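Local coordinates for protein glutathione S-transferase 2 (Onchocerca volvulus, PDB 1TU7) that catalyses the conjugation of glutathione to electrophilic compounds as a homodimer and appears to be central to detoxification in this parasitic nematode, at residues 8-12 with 200-204; 15-20 with 152-156; 51-55 with 66-70; 113-117 with 161-165. One frame throughout, in Å; residues are numbered along the deposited sequence.

In the fold
The chain enters through strand 3-8 of the thioredoxin-like domain, and the loop after it, residues 8-12, is met by the C-terminal tail 200-204 in interaction 1. That contact closes a loop of almost the whole chain, and the other three lie within it. In interaction 2, helix 15-23 packs on helix 149-164, joining the thioredoxin-like domain to the helical one. Interaction 3, between strand 52-55 and helix 63-73, closes a short loop that lies wholly within the span of interaction 2. Interaction 4 joins helices 109-132 and 149-164; its segments alternate with those of interaction 2, so these two cross. A salt bridge between Arg11 and Glu156 links interactions 1 and 2.

Interaction 1 of 4, residues 8-12 with 200-204; sequences FSIRG and VPVNG. With GSH (glutathione), chain C; GOL (glycerol), chain D.
Ile10 and Arg11 lie against the tail residues Pro201 and Val202 where the loop after the first strand of the thioredoxin-like domain is met by the C-terminal tail of the glutathione S-transferase. Two backbone bonds tie the loops together: Arg11 N to Pro201 O at 2.9 Å, and Gly12 N to Val202 O, also 2.9 Å. Ile10 spreads its branches along the tail. With CG1 held between the backbone N and the carbonyl carbon (chi1 64°), CD1 is carried to Gly204 N at 3.5 Å, while CG2 meets Asn203 O and lies 4.1 Å from Pro201 CB. Arg11 runs the other way, crossing Val200 obliquely with its CG 4.0 Å from Val200 CG1. A bend at chi3 turns the guanidinium so that Val202 CG2 comes over one face, offset toward the rim. The far end of the group is gripped by salt bridges from NH2 to Asp159 and Glu156 of helix 149-164, so the side chain probably joins the two domains electrostatically as well. At the start of the loop, Phe8 belongs to the glutathione pocket, where GSH O2 approaches its ring edge in plane, 3.6 Å from CE1. A glycerol, probably from the crystallisation liquor, accepts a bond from Arg11 NH1 at its O3, which in turn donates to Val200 O at 2.6 Å.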
loop_
_atom_site.group_PDB
_atom_site.type_symbol
_atom_site.label_atom_id
_atom_site.label_comp_id
_atom_site.label_asym_id
_atom_site.label_seq_id
_atom_site.Cartn_x
_atom_site.Cartn_y
_atom_site.Cartn_z
ATOM N N PHE A 8 0.345 7.062 -17.288
ATOM C CA PHE A 8 -0.633 7.502 -18.274
ATOM C C PHE A 8 -0.847 9.009 -18.172
ATOM O O PHE A 8 -0.402 9.684 -17.222
ATOM C CB PHE A 8 -1.906 6.693 -18.060
ATOM C CG PHE A 8 -1.678 5.218 -18.212
ATOM C CD1 PHE A 8 -1.561 4.381 -17.106
ATOM C CD2 PHE A 8 -1.454 4.687 -19.476
ATOM C CE1 PHE A 8 -1.292 3.035 -17.238
ATOM C CE2 PHE A 8 -1.176 3.333 -19.625
ATOM C CZ PHE A 8 -1.094 2.493 -18.503
ATOM N N SER A 9 -1.550 9.555 -19.152
ATOM C CA SER A 9 -1.761 10.980 -19.235
ATOM C C SER A 9 -3.007 11.389 -18.471
ATOM O O SER A 9 -3.924 12.008 -18.996
ATOM C CB SER A 9 -1.803 11.463 -20.684
ATOM O OG SER A 9 -1.473 12.826 -20.714
ATOM N N ILE A 10 -3.016 11.017 -17.198
ATOM C CA ILE A 10 -4.079 11.318 -16.251
ATOM C C ILE A 10 -3.375 11.540 -14.919
ATOM O O ILE A 10 -2.190 11.231 -14.761
ATOM C CB ILE A 10 -5.097 10.138 -16.085
ATOM C CG1 ILE A 10 -4.411 8.916 -15.489
ATOM C CG2 ILE A 10 -5.784 9.833 -17.417
ATOM C CD1 ILE A 10 -5.328 7.774 -15.080
ATOM N N ARG A 11 -4.120 12.028 -13.941
ATOM C CA ARG A 11 -3.582 12.209 -12.612
ATOM C C ARG A 11 -3.360 10.861 -11.944
ATOM O O ARG A 11 -2.212 10.468 -11.708
ATOM C CB ARG A 11 -4.457 13.133 -11.808
ATOM C CG ARG A 11 -4.374 14.575 -12.315
ATOM C CD ARG A 11 -5.514 15.487 -11.920
ATOM N NE ARG A 11 -5.590 15.697 -10.498
ATOM C CZ ARG A 11 -6.232 16.709 -9.928
ATOM N NH1 ARG A 11 -6.863 17.600 -10.661
ATOM N NH2 ARG A 11 -6.266 16.832 -8.617
ATOM N N GLY A 12 -4.441 10.146 -11.677
ATOM C CA GLY A 12 -4.351 8.797 -11.174
ATOM C C GLY A 12 -3.347 8.608 -10.055
ATOM O O GLY A 12 -3.250 9.420 -9.146
ATOM N N VAL A 200 -6.653 18.407 -17.104
ATOM C CA VAL A 200 -6.021 17.092 -17.092
ATOM C C VAL A 200 -7.005 16.116 -16.447
ATOM O O VAL A 200 -7.513 16.403 -15.361
ATOM C CB VAL A 200 -4.699 17.091 -16.284
ATOM C CG1 VAL A 200 -4.176 15.689 -16.155
ATOM C CG2 VAL A 200 -3.677 18.018 -16.918
ATOM N N PRO A 201 -7.319 14.991 -17.087
ATOM C CA PRO A 201 -8.280 14.072 -16.474
ATOM C C PRO A 201 -7.758 13.497 -15.168
ATOM O O PRO A 201 -6.580 13.184 -15.060
ATOM C CB PRO A 201 -8.449 12.961 -17.511
ATOM C CG PRO A 201 -7.902 13.464 -18.730
ATOM C CD PRO A 201 -6.881 14.528 -18.418
ATOM N N VAL A 202 -8.627 13.388 -14.184
ATOM C CA VAL A 202 -8.261 12.717 -12.939
ATOM C C VAL A 202 -8.040 11.230 -13.181
ATOM O O VAL A 202 -7.094 10.641 -12.670
ATOM C CB VAL A 202 -9.306 12.934 -11.814
ATOM C CG1 VAL A 202 -8.919 12.176 -10.553
ATOM C CG2 VAL A 202 -9.486 14.425 -11.527
ATOM N N ASN A 203 -8.969 10.630 -13.934
ATOM C CA ASN A 203 -9.027 9.186 -14.104
ATOM C C ASN A 203 -8.973 8.804 -15.577
ATOM O O ASN A 203 -9.150 9.633 -16.450
ATOM C CB ASN A 203 -10.313 8.665 -13.457
ATOM C CG ASN A 203 -10.450 9.144 -12.020
ATOM O OD1 ASN A 203 -11.371 9.920 -11.655
ATOM N ND2 ASN A 203 -9.494 8.748 -11.226
ATOM N N GLY A 204 -8.690 7.533 -15.830
ATOM C CA GLY A 204 -8.508 7.010 -17.183
ATOM C C GLY A 204 -9.759 6.859 -18.008
ATOM O O GLY A 204 -9.695 6.675 -19.232
HETATM N N1 GSH C . -0.019 -0.931 -6.567
HETATM C CA1 GSH C . 0.230 -0.259 -7.784
HETATM C C1 GSH C . 0.925 1.025 -7.611
HETATM O O11 GSH C . 0.523 1.715 -6.527
HETATM O O12 GSH C . 1.780 1.621 -8.362
HETATM C CB1 GSH C . -0.786 -0.202 -8.844
HETATM C CG1 GSH C . -0.336 0.105 -10.248
HETATM C CD1 GSH C . -1.513 0.089 -11.212
HETATM O OE1 GSH C . -2.700 -0.400 -10.782
HETATM N N2 GSH C . -1.329 0.571 -12.411
HETATM C CA2 GSH C . -2.390 0.678 -13.414
HETATM C C2 GSH C . -1.848 0.240 -14.718
HETATM O O2 GSH C . -0.503 0.361 -14.997
HETATM C CB2 GSH C . -2.842 2.127 -13.575
HETATM S SG2 GSH C . -3.836 2.670 -12.168
HETATM N N3 GSH C . -2.664 -0.285 -15.616
HETATM C CA3 GSH C . -2.108 -0.685 -16.880
HETATM C C3 GSH C . -2.276 -2.152 -17.101
HETATM O O31 GSH C . -2.337 -3.051 -16.139
HETATM O O32 GSH C . -2.370 -2.565 -18.437
HETATM C C1 GOL D . -9.999 20.153 -13.624
HETATM O O1 GOL D . -11.333 19.774 -13.406
HETATM C C2 GOL D . -9.196 18.863 -13.627
HETATM O O2 GOL D . -9.607 18.050 -14.715
HETATM C C3 GOL D . -7.721 19.255 -13.735
HETATM O O3 GOL D . -6.914 18.127 -13.464
#

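Interaction 2 of 4, residues 15-20 with 152-156; sequences EPIRLF and YALFE
Glu15 opens helix 15-23 against Glu156 of helix 149-164, a helix-helix contact at the boundary between the thioredoxin-like and helical domains of the glutathione S-transferase fold. The short segments run at 121° to one another with their axes 8.6 Å apart at closest. Both glutamates are bent at chi2 and cross at about a right angle; it is the aliphatic part of Glu15 that touches, its CB lying 3.4 Å from Glu156 OE2, while the charged ends turn to different partners. Glu15 OE1 accepts from Arg18 NH1 in a salt bridge, and OE2 is bound by Tyr191 and Arg195; Glu156 OE1 is held by Arg11. These basic partners would offset the like charges of the two buried carboxylates.

Pro16 comes next, at the closest backbone approach, with its CB 4.0 Å from Ala153 CA and its CG against Glu156 CB. One turn on, Leu19 points into the partner helix. Its CB rests on Tyr152 CB, and CD1 reaches both Phe155 CD1 at 4.0 Å and the carboxylate oxygen Glu156 OE1. Tyr191 and Leu188 of helix 186-197 also pack on this leucine.

Phe20 ends the segment with CG anti to the backbone N (chi1 -179°), which swings its ring past that of Tyr152 at an oblique 58° between planes. Asp23 and Gln24 hold the tyrosine hydroxyl. Phe20 CA itself sits over the centre of the Tyr152 ring as a CH-pi contact, 3.6 Å from the centroid.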
loop_
_atom_site.group_PDB
_atom_site.type_symbol
_atom_site.label_atom_id
_atom_site.label_comp_id
_atom_site.label_asym_id
_atom_site.label_seq_id
_atom_site.Cartn_x
_atom_site.Cartn_y
_atom_site.Cartn_z
ATOM N N GLU A 15 -0.095 11.191 -9.591
ATOM C CA GLU A 15 -0.150 12.609 -9.297
ATOM C C GLU A 15 0.524 12.958 -7.971
ATOM O O GLU A 15 1.193 13.993 -7.901
ATOM C CB GLU A 15 -1.551 13.164 -9.386
ATOM C CG GLU A 15 -1.598 14.673 -9.488
ATOM C CD GLU A 15 -1.091 15.199 -10.806
ATOM O OE1 GLU A 15 -0.857 14.422 -11.743
ATOM O OE2 GLU A 15 -0.936 16.435 -10.896
ATOM N N PRO A 16 0.393 12.179 -6.898
ATOM C CA PRO A 16 1.110 12.554 -5.670
ATOM C C PRO A 16 2.604 12.613 -5.874
ATOM O O PRO A 16 3.277 13.429 -5.218
ATOM C CB PRO A 16 0.706 11.500 -4.671
ATOM C CG PRO A 16 -0.629 11.075 -5.163
ATOM C CD PRO A 16 -0.516 11.032 -6.670
ATOM N N ILE A 17 3.136 11.747 -6.744
ATOM C CA ILE A 17 4.573 11.773 -7.061
ATOM C C ILE A 17 4.924 13.031 -7.851
ATOM O O ILE A 17 5.902 13.711 -7.572
ATOM C CB ILE A 17 4.997 10.499 -7.774
ATOM C CG1 ILE A 17 4.711 9.243 -6.913
ATOM C CG2 ILE A 17 6.451 10.593 -8.179
ATOM C CD1 ILE A 17 4.546 7.990 -7.738
ATOM N N ARG A 18 4.145 13.339 -8.872
ATOM C CA ARG A 18 4.345 14.582 -9.609
ATOM C C ARG A 18 4.318 15.772 -8.673
ATOM O O ARG A 18 5.146 16.664 -8.768
ATOM C CB ARG A 18 3.265 14.733 -10.665
ATOM C CG ARG A 18 3.349 13.742 -11.795
ATOM C CD ARG A 18 2.342 13.976 -12.838
ATOM N NE ARG A 18 2.306 12.955 -13.889
ATOM C CZ ARG A 18 1.229 12.286 -14.240
ATOM N NH1 ARG A 18 0.100 12.420 -13.593
ATOM N NH2 ARG A 18 1.301 11.422 -15.251
ATOM N N LEU A 19 3.374 15.798 -7.742
ATOM C CA LEU A 19 3.249 16.917 -6.819
ATOM C C LEU A 19 4.493 17.036 -5.946
ATOM O O LEU A 19 4.964 18.137 -5.705
ATOM C CB LEU A 19 1.991 16.788 -5.963
ATOM C CG LEU A 19 0.669 16.967 -6.710
ATOM C CD1 LEU A 19 -0.520 16.388 -5.967
ATOM C CD2 LEU A 19 0.435 18.457 -7.015
ATOM N N PHE A 20 4.992 15.909 -5.429
ATOM C CA PHE A 20 6.239 15.877 -4.664
ATOM C C PHE A 20 7.375 16.542 -5.446
ATOM O O PHE A 20 8.026 17.443 -4.954
ATOM C CB PHE A 20 6.561 14.425 -4.284
ATOM C CG PHE A 20 7.804 14.236 -3.464
ATOM C CD1 PHE A 20 7.705 13.632 -2.221
ATOM C CD2 PHE A 20 9.063 14.559 -3.920
ATOM C CE1 PHE A 20 8.819 13.395 -1.449
ATOM C CE2 PHE A 20 10.186 14.313 -3.123
ATOM C CZ PHE A 20 10.046 13.729 -1.890
ATOM N N TYR A 152 1.461 15.375 0.109
ATOM C CA TYR A 152 1.080 15.415 -1.309
ATOM C C TYR A 152 -0.037 14.451 -1.623
ATOM O O TYR A 152 -0.917 14.741 -2.403
ATOM C CB TYR A 152 2.295 15.138 -2.215
ATOM C CG TYR A 152 3.462 16.075 -1.929
ATOM C CD1 TYR A 152 4.664 15.577 -1.402
ATOM C CD2 TYR A 152 3.359 17.441 -2.133
ATOM C CE1 TYR A 152 5.702 16.418 -1.141
ATOM C CE2 TYR A 152 4.413 18.287 -1.863
ATOM C CZ TYR A 152 5.563 17.769 -1.359
ATOM O OH TYR A 152 6.610 18.617 -1.088
ATOM N N ALA A 153 0.012 13.272 -1.020
ATOM C CA ALA A 153 -1.037 12.293 -1.209
ATOM C C ALA A 153 -2.354 12.799 -0.653
ATOM O O ALA A 153 -3.393 12.693 -1.301
ATOM C CB ALA A 153 -0.629 11.012 -0.562
ATOM N N LEU A 154 -2.319 13.356 0.555
ATOM C CA LEU A 154 -3.552 13.898 1.128
ATOM C C LEU A 154 -4.093 15.047 0.281
ATOM O O LEU A 154 -5.290 15.144 0.031
ATOM C CB LEU A 154 -3.344 14.324 2.577
ATOM C CG LEU A 154 -4.582 14.925 3.264
ATOM C CD1 LEU A 154 -5.717 13.944 3.347
ATOM C CD2 LEU A 154 -4.187 15.387 4.653
ATOM N N PHE A 155 -3.212 15.960 -0.114
ATOM C CA PHE A 155 -3.596 17.077 -0.956
ATOM C C PHE A 155 -4.326 16.588 -2.204
ATOM O O PHE A 155 -5.423 17.055 -2.534
ATOM C CB PHE A 155 -2.369 17.915 -1.331
ATOM C CG PHE A 155 -2.651 19.019 -2.324
ATOM C CD1 PHE A 155 -1.812 19.221 -3.399
ATOM C CD2 PHE A 155 -3.732 19.872 -2.163
ATOM C CE1 PHE A 155 -2.038 20.205 -4.314
ATOM C CE2 PHE A 155 -3.962 20.885 -3.066
ATOM C CZ PHE A 155 -3.114 21.057 -4.139
ATOM N N GLU A 156 -3.741 15.652 -2.920
ATOM C CA GLU A 156 -4.362 15.163 -4.134
ATOM C C GLU A 156 -5.703 14.503 -3.844
ATOM O O GLU A 156 -6.668 14.729 -4.551
ATOM C CB GLU A 156 -3.420 14.187 -4.850
ATOM C CG GLU A 156 -4.029 13.538 -6.082
ATOM C CD GLU A 156 -4.257 14.442 -7.278
ATOM O OE1 GLU A 156 -3.964 15.662 -7.186
ATOM O OE2 GLU A 156 -4.701 13.886 -8.328
#

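Interaction 3 of 4, residues 51-55 with 66-70; sequences PCLYD and ILRHL
Leu53 and Ile66 make the apolar heart of this contact between strand 52-55 and helix 63-73, whose segments run at 29° to each other. Ile66 has CG1 anti to its carbonyl carbon and CG2 anti to the backbone N, a setting that presents both branches to the strand: CG2 lies 3.7 Å from Leu53 CB, while the longer arm carries CD1 on to Pro51 O and to Leu53 N, the latter also 3.7 Å away. The same methyl meets the proline ring at CG. Leu53 extends CD2 from the strand, and Leu70 reaches back from the helix so that the two meet tip to tip, CD2 to CD2 at 4.0 Å. Ile17 and Phe20 of helix 15-23 also pack on Leu70.

Farther along the strand the contact turns polar. Asp55 and His69 both hold their CG anti to the backbone N, which sends each group across the gap. His69 NE2 donates to Asp55 OD2 at 2.6 Å in a nearly straight bond of 174°. The acceptor lies in the imidazole plane and is approached on its anti side, somewhat out of the carboxylate plane, with the carboxylate turned 68° from the ring. Lys73 adds a salt bridge to the same oxygen, and His69 ND1 is bonded to Glu81 of the second subunit; two carboxylates at the two nitrogens would favour the doubly protonated, cationic imidazole.

Pro51 follows a cis peptide bond and touches glutathione; this cis-proline leading into a strand that packs against a helix is a hallmark of the thioredoxin fold.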
loop_
_atom_site.group_PDB
_atom_site.type_symbol
_atom_site.label_atom_id
_atom_site.label_comp_id
_atom_site.label_asym_id
_atom_site.label_seq_id
_atom_site.Cartn_x
_atom_site.Cartn_y
_atom_site.Cartn_z
ATOM N N PRO A 51 2.638 3.645 -12.070
ATOM C CA PRO A 51 3.789 4.451 -12.464
ATOM C C PRO A 51 5.124 3.791 -12.283
ATOM O O PRO A 51 5.250 2.817 -11.530
ATOM C CB PRO A 51 3.674 5.659 -11.526
ATOM C CG PRO A 51 3.024 5.125 -10.318
ATOM C CD PRO A 51 2.021 4.147 -10.834
ATOM N N CYS A 52 6.095 4.299 -13.029
ATOM C CA CYS A 52 7.509 3.955 -12.872
ATOM C C CYS A 52 8.347 5.178 -12.748
ATOM O O CYS A 52 8.214 6.069 -13.574
ATOM C CB CYS A 52 7.948 3.160 -14.089
ATOM S SG CYS A 52 9.649 2.596 -14.062
ATOM N N LEU A 53 9.222 5.234 -11.746
ATOM C CA LEU A 53 10.229 6.276 -11.659
ATOM C C LEU A 53 11.580 5.692 -12.051
ATOM O O LEU A 53 12.037 4.717 -11.441
ATOM C CB LEU A 53 10.314 6.847 -10.248
ATOM C CG LEU A 53 11.391 7.921 -10.091
ATOM C CD1 LEU A 53 10.921 9.203 -10.768
ATOM C CD2 LEU A 53 11.681 8.055 -8.584
ATOM N N TYR A 54 12.200 6.309 -13.040
ATOM C CA TYR A 54 13.609 6.114 -13.313
ATOM C C TYR A 54 14.379 7.186 -12.570
ATOM O O TYR A 54 14.167 8.370 -12.785
ATOM C CB TYR A 54 13.856 6.206 -14.817
ATOM C CG TYR A 54 13.042 5.238 -15.665
ATOM C CD1 TYR A 54 11.786 5.604 -16.175
ATOM C CD2 TYR A 54 13.530 3.957 -15.974
ATOM C CE1 TYR A 54 11.052 4.738 -16.961
ATOM C CE2 TYR A 54 12.787 3.094 -16.762
ATOM C CZ TYR A 54 11.565 3.495 -17.264
ATOM O OH TYR A 54 10.812 2.660 -18.083
ATOM N N ASP A 55 15.216 6.743 -11.647
ATOM C CA ASP A 55 16.073 7.617 -10.874
ATOM C C ASP A 55 17.491 7.242 -11.232
ATOM O O ASP A 55 18.033 6.255 -10.723
ATOM C CB ASP A 55 15.809 7.384 -9.402
ATOM C CG ASP A 55 16.598 8.308 -8.528
ATOM O OD1 ASP A 55 17.556 8.957 -9.023
ATOM O OD2 ASP A 55 16.338 8.436 -7.323
ATOM N N ILE A 66 7.937 4.319 -4.731
ATOM C CA ILE A 66 8.503 5.492 -5.388
ATOM C C ILE A 66 8.472 6.664 -4.425
ATOM O O ILE A 66 9.478 7.353 -4.223
ATOM C CB ILE A 66 7.728 5.827 -6.693
ATOM C CG1 ILE A 66 7.913 4.742 -7.760
ATOM C CG2 ILE A 66 8.162 7.202 -7.216
ATOM C CD1 ILE A 66 6.922 4.811 -8.913
ATOM N N LEU A 67 7.313 6.896 -3.831
ATOM C CA LEU A 67 7.167 8.009 -2.906
ATOM C C LEU A 67 8.115 7.901 -1.708
ATOM O O LEU A 67 8.728 8.890 -1.312
ATOM C CB LEU A 67 5.720 8.097 -2.449
ATOM C CG LEU A 67 4.867 9.326 -2.341
ATOM C CD1 LEU A 67 5.220 10.422 -3.325
ATOM C CD2 LEU A 67 3.434 8.803 -2.522
ATOM N N ARG A 68 8.219 6.717 -1.110
ATOM C CA ARG A 68 9.115 6.565 0.046
ATOM C C ARG A 68 10.579 6.689 -0.337
ATOM O O ARG A 68 11.385 7.197 0.419
ATOM C CB ARG A 68 8.865 5.245 0.776
ATOM C CG ARG A 68 7.613 5.308 1.619
ATOM C CD ARG A 68 7.325 4.049 2.383
ATOM N NE ARG A 68 6.816 3.030 1.518
ATOM C CZ ARG A 68 5.545 2.888 1.187
ATOM N NH1 ARG A 68 4.651 3.778 1.683
ATOM N NH2 ARG A 68 5.159 1.933 0.376
ATOM N N HIS A 69 10.953 6.236 -1.532
ATOM C CA HIS A 69 12.312 6.421 -1.986
ATOM C C HIS A 69 12.643 7.898 -2.146
ATOM O O HIS A 69 13.666 8.372 -1.694
ATOM C CB HIS A 69 12.538 5.677 -3.296
ATOM C CG HIS A 69 13.740 6.108 -4.044
ATOM N ND1 HIS A 69 15.002 5.672 -3.729
ATOM C CD2 HIS A 69 13.880 6.939 -5.111
ATOM C CE1 HIS A 69 15.871 6.205 -4.568
ATOM N NE2 HIS A 69 15.216 6.965 -5.426
ATOM N N LEU A 70 11.759 8.636 -2.810
ATOM C CA LEU A 70 11.974 10.056 -2.956
ATOM C C LEU A 70 12.016 10.755 -1.591
ATOM O O LEU A 70 12.848 11.651 -1.366
ATOM C CB LEU A 70 10.891 10.650 -3.833
ATOM C CG LEU A 70 11.003 10.321 -5.322
ATOM C CD1 LEU A 70 9.743 10.825 -5.999
ATOM C CD2 LEU A 70 12.237 10.943 -5.918
#

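Interaction 4 of 4, residues 113-117 with 161-165; sequences KDPYI and HQILD
Leu164, Ile117 and Tyr116 bury the most surface where helices 109-132 and 149-164 meet in the all-helical C-terminal domain of the glutathione S-transferase. Leu164 sits at the last turn of its helix, and its two methyls part between different neighbours. CD2 abuts the edge of the Tyr116 ring, 3.7 Å from Tyr116 CD1 and near the ring plane, and also touches Ile117 CG1 at 3.9 Å. Leu164 CD1 instead meets the aliphatic stem of Lys113, which slides past in the opposite direction and brings its CE within 4.0 Å.

Ile117 packs on both Leu164 and Asp165. Its CG1 is anti to the carbonyl carbon (chi1 -70°) and leads CD1 to Leu164 O and Asp165 CB, whereas CG2 lies 3.4 Å from Asp165 OD2. The other carboxylate oxygen of Asp165 is held by the backbone N of His167, just past the helix end.

With CG anti to its backbone N (chi1 178°), Tyr116 turns its ring in toward helix 149-164. The close approach of its hydroxyl to the imidazole edge of His161 is doubtful in the model. His161 NE2 is bound by Glu157, and helix 81-107 packs on the tyrosine through Leu97, Tyr101 and Met104, making this a three-helix junction away from the glutathione site.

Two waters bridge the segments. One accepts from Lys113 NZ, which Tyr109 also engages, and donates to Leu164 O. The second donates twice, to Ile117 O and to Asp165 OD2, each 2.8 Å from the water oxygen.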
loop_
_atom_site.group_PDB
_atom_site.type_symbol
_atom_site.label_atom_id
_atom_site.label_comp_id
_atom_site.label_asym_id
_atom_site.label_seq_id
_atom_site.Cartn_x
_atom_site.Cartn_y
_atom_site.Cartn_z
ATOM N N LYS A 113 -22.207 7.294 -7.519
ATOM C CA LYS A 113 -21.577 8.562 -7.209
ATOM C C LYS A 113 -22.330 9.273 -6.088
ATOM O O LYS A 113 -21.743 9.719 -5.111
ATOM C CB LYS A 113 -21.537 9.435 -8.452
ATOM C CG LYS A 113 -20.925 10.805 -8.222
ATOM C CD LYS A 113 -21.069 11.624 -9.472
ATOM C CE LYS A 113 -20.730 13.059 -9.261
ATOM N NZ LYS A 113 -20.934 13.804 -10.530
ATOM N N ASP A 114 -23.638 9.378 -6.209
ATOM C CA ASP A 114 -24.363 10.184 -5.254
ATOM C C ASP A 114 -24.420 9.567 -3.850
ATOM O O ASP A 114 -24.206 10.287 -2.883
ATOM C CB ASP A 114 -25.727 10.602 -5.814
ATOM C CG ASP A 114 -25.596 11.699 -6.878
ATOM O OD1 ASP A 114 -24.576 12.425 -6.869
ATOM O OD2 ASP A 114 -26.455 11.942 -7.758
ATOM N N PRO A 115 -24.642 8.256 -3.742
ATOM C CA PRO A 115 -24.515 7.542 -2.465
ATOM C C PRO A 115 -23.117 7.632 -1.879
ATOM O O PRO A 115 -22.954 7.719 -0.677
ATOM C CB PRO A 115 -24.850 6.084 -2.834
ATOM C CG PRO A 115 -25.654 6.195 -4.053
ATOM C CD PRO A 115 -25.155 7.367 -4.800
ATOM N N TYR A 116 -22.103 7.590 -2.721
ATOM C CA TYR A 116 -20.739 7.729 -2.211
ATOM C C TYR A 116 -20.556 9.096 -1.566
ATOM O O TYR A 116 -20.098 9.210 -0.423
ATOM C CB TYR A 116 -19.773 7.585 -3.368
ATOM C CG TYR A 116 -18.300 7.750 -3.003
ATOM C CD1 TYR A 116 -17.634 8.931 -3.268
ATOM C CD2 TYR A 116 -17.595 6.706 -2.433
ATOM C CE1 TYR A 116 -16.264 9.078 -2.943
ATOM C CE2 TYR A 116 -16.243 6.829 -2.104
ATOM C CZ TYR A 116 -15.592 8.020 -2.383
ATOM O OH TYR A 116 -14.271 8.127 -2.054
ATOM N N ILE A 117 -20.917 10.134 -2.288
ATOM C CA ILE A 117 -20.846 11.507 -1.802
ATOM C C ILE A 117 -21.630 11.710 -0.507
ATOM O O ILE A 117 -21.140 12.349 0.417
ATOM C CB ILE A 117 -21.322 12.473 -2.899
ATOM C CG1 ILE A 117 -20.305 12.522 -4.041
ATOM C CG2 ILE A 117 -21.625 13.868 -2.340
ATOM C CD1 ILE A 117 -20.799 13.298 -5.226
ATOM N N HIS A 161 -11.506 14.798 -4.566
ATOM C CA HIS A 161 -12.843 14.700 -3.973
ATOM C C HIS A 161 -13.608 16.025 -4.046
ATOM O O HIS A 161 -14.827 15.994 -4.120
ATOM C CB HIS A 161 -12.804 14.118 -2.570
ATOM C CG HIS A 161 -12.546 12.644 -2.574
ATOM N ND1 HIS A 161 -13.529 11.690 -2.459
ATOM C CD2 HIS A 161 -11.400 11.964 -2.803
ATOM C CE1 HIS A 161 -12.987 10.489 -2.552
ATOM N NE2 HIS A 161 -11.698 10.627 -2.779
ATOM N N GLN A 162 -12.923 17.161 -4.052
ATOM C CA GLN A 162 -13.602 18.444 -4.249
ATOM C C GLN A 162 -14.049 18.609 -5.677
ATOM O O GLN A 162 -15.022 19.284 -5.931
ATOM C CB GLN A 162 -12.705 19.598 -3.863
ATOM C CG GLN A 162 -12.545 19.778 -2.388
ATOM C CD GLN A 162 -12.091 21.184 -2.051
ATOM O OE1 GLN A 162 -11.252 21.779 -2.760
ATOM N NE2 GLN A 162 -12.637 21.726 -0.998
ATOM N N ILE A 163 -13.345 18.005 -6.624
ATOM C CA ILE A 163 -13.825 17.982 -7.992
ATOM C C ILE A 163 -15.134 17.164 -8.025
ATOM O O ILE A 163 -16.109 17.559 -8.688
ATOM C CB ILE A 163 -12.800 17.383 -8.934
ATOM C CG1 ILE A 163 -11.584 18.295 -9.055
ATOM C CG2 ILE A 163 -13.407 17.195 -10.336
ATOM C CD1 ILE A 163 -10.443 17.705 -9.728
ATOM N N LEU A 164 -15.145 16.026 -7.329
ATOM C CA LEU A 164 -16.296 15.134 -7.303
ATOM C C LEU A 164 -17.502 15.797 -6.643
ATOM O O LEU A 164 -18.638 15.724 -7.166
ATOM C CB LEU A 164 -15.951 13.833 -6.566
ATOM C CG LEU A 164 -17.041 12.756 -6.656
ATOM C CD1 LEU A 164 -17.062 12.128 -7.998
ATOM C CD2 LEU A 164 -16.790 11.718 -5.560
ATOM N N ASP A 165 -17.246 16.441 -5.514
ATOM C CA ASP A 165 -18.252 17.081 -4.673
ATOM C C ASP A 165 -17.634 18.370 -4.162
ATOM O O ASP A 165 -16.888 18.362 -3.172
ATOM C CB ASP A 165 -18.618 16.178 -3.502
ATOM C CG ASP A 165 -19.481 16.875 -2.480
ATOM O OD1 ASP A 165 -20.054 17.940 -2.829
ATOM O OD2 ASP A 165 -19.597 16.444 -1.315
HETATM O O HOH W 1 -19.483 15.999 -9.732
HETATM O O HOH W 2 -19.338 14.440 0.597
#